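Side-chain contact in VAL-1 (Chlorella virus, PDB 3GNE), which cleaves the polysaccharide alginate by a lyase reaction, as a viral member of polysaccharide lyase family 14: residues I98-A103 / S109-S114. Residues are numbered along the deposited sequence; the frame is centred on the assembly and turned at random. Where two conformers were deposited one is given.
Sequences IGHGAA and SKTGAS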
# COMPACT_ATOMS: atom_id res chain seq x y z
N ILE A 98 7.45 -2.02 -7.95
CA ILE A 98 8.07 -2.92 -8.91
C ILE A 98 9.16 -2.17 -9.67
O ILE A 98 8.84 -1.06 -10.11
CB ILE A 98 7.07 -3.39 -9.98
CG1 ILE A 98 5.91 -4.22 -9.45
CG2 ILE A 98 7.80 -4.21 -11.05
CD1 ILE A 98 6.42 -5.03 -8.27
N GLY A 99 10.34 -2.73 -9.84
CA GLY A 99 11.30 -2.09 -10.76
C GLY A 99 11.83 -0.79 -10.14
O GLY A 99 12.07 -0.68 -8.93
N HIS A 100 12.01 0.19 -11.00
CA HIS A 100 12.42 1.55 -10.56
C HIS A 100 11.71 2.56 -11.43
O HIS A 100 11.15 2.16 -12.49
CB HIS A 100 13.96 1.71 -10.63
CG HIS A 100 14.49 1.67 -12.04
ND1 HIS A 100 14.68 2.80 -12.80
CD2 HIS A 100 14.82 0.59 -12.78
CE1 HIS A 100 15.16 2.37 -13.98
NE2 HIS A 100 15.25 1.04 -13.99
N GLY A 101 11.70 3.81 -11.06
CA GLY A 101 11.02 4.82 -11.88
C GLY A 101 9.70 5.16 -11.22
O GLY A 101 9.15 4.40 -10.42
N ALA A 102 9.20 6.32 -11.61
CA ALA A 102 7.93 6.76 -11.02
C ALA A 102 6.79 5.78 -11.25
O ALA A 102 6.66 5.19 -12.33
CB ALA A 102 7.55 8.10 -11.67
N ALA A 103 5.92 5.65 -10.28
CA ALA A 103 4.72 4.82 -10.37
C ALA A 103 3.77 5.29 -9.30
O ALA A 103 3.17 4.47 -8.57
CB ALA A 103 5.10 3.35 -10.18
N SER A 109 6.23 5.32 -15.43
CA SER A 109 7.53 5.14 -16.09
C SER A 109 7.53 3.79 -16.75
O SER A 109 6.71 2.90 -16.44
CB SER A 109 8.66 5.18 -15.03
OG SER A 109 8.47 4.12 -14.09
N LYS A 110 8.43 3.60 -17.69
CA LYS A 110 8.49 2.35 -18.42
C LYS A 110 8.96 1.20 -17.54
O LYS A 110 8.69 0.03 -17.86
CB LYS A 110 9.45 2.47 -19.63
CG LYS A 110 8.94 3.43 -20.69
CD LYS A 110 9.94 3.47 -21.85
CE LYS A 110 9.41 4.34 -22.96
NZ LYS A 110 10.00 3.91 -24.28
N THR A 111 9.68 1.57 -16.47
CA THR A 111 10.38 0.59 -15.66
C THR A 111 9.74 0.33 -14.33
O THR A 111 10.19 -0.58 -13.62
CB THR A 111 11.84 1.09 -15.44
OG1 THR A 111 11.76 2.49 -15.07
CG2 THR A 111 12.62 1.04 -16.72
N GLY A 112 8.67 1.06 -13.98
CA GLY A 112 8.16 1.02 -12.63
C GLY A 112 6.69 0.76 -12.57
O GLY A 112 5.93 1.17 -13.45
N ALA A 113 6.23 0.12 -11.50
CA ALA A 113 4.80 -0.06 -11.23
C ALA A 113 4.60 -0.08 -9.73
O ALA A 113 5.54 -0.22 -8.95
CB ALA A 113 4.30 -1.40 -11.80
N SER A 114 3.34 0.05 -9.31
CA SER A 114 3.09 -0.04 -7.87
C SER A 114 1.69 -0.65 -7.64
O SER A 114 0.77 -0.54 -8.48
CB SER A 114 3.19 1.31 -7.13
OG SER A 114 2.18 2.17 -7.67
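Strands 91-99 and 112-119 run antiparallel where I98 faces A113 in a hydrogen-bonded pair (I98 N to A113 O 2.8 Å, A113 N to I98 O 3.2 Å); beyond the non-hydrogen-bonded pair G99–G112, residues 100-103 leave the ladder and curl over the second strand. What holds such a departing chain illustrates how side-chain hydroxyls can take over where strand pairing ends: three side chains of 109-114 each donate to a backbone carbonyl of 100-103. T111 OG1 reaches H100 O at 2.7 Å, coming from above the carbonyl plane, while H100 N makes a bent bond to T111 O, so the two residues grip each other twice. The imidazole of H100 then lies across the threonine: T111 CB sits over the ring face, 3.9 Å from its centroid, in a CH-pi contact, with OG1 over the same face nearer the rim. A chi1 of 66°, placing CG between backbone N and carbonyl carbon, swings the ring back to meet T111 although CB itself points away. Further along, S109 OG donates to A102 O at 2.7 Å, tilted modestly from the carbonyl plane. S114 closes the series almost in line with the carbonyl of A103, OG to O again 2.7 Å. Between these bonds the A103 methyl presses on the strand backbone, CB lying 3.5 Å from A113 C, whereas CB of I98 meets that of A113 from the neighbouring strand. G99 and G101, both with positive phi, take backbone angles suited to glycine; the G99 carbonyl also accepts a bond from S213 OG. The whole is an antiparallel beta-hairpin whose long connection folds back over its own second strand, joining two inner, neighbouring strands of a seven-stranded sheet consistent with the concanavalin-like jelly roll of this lyase family.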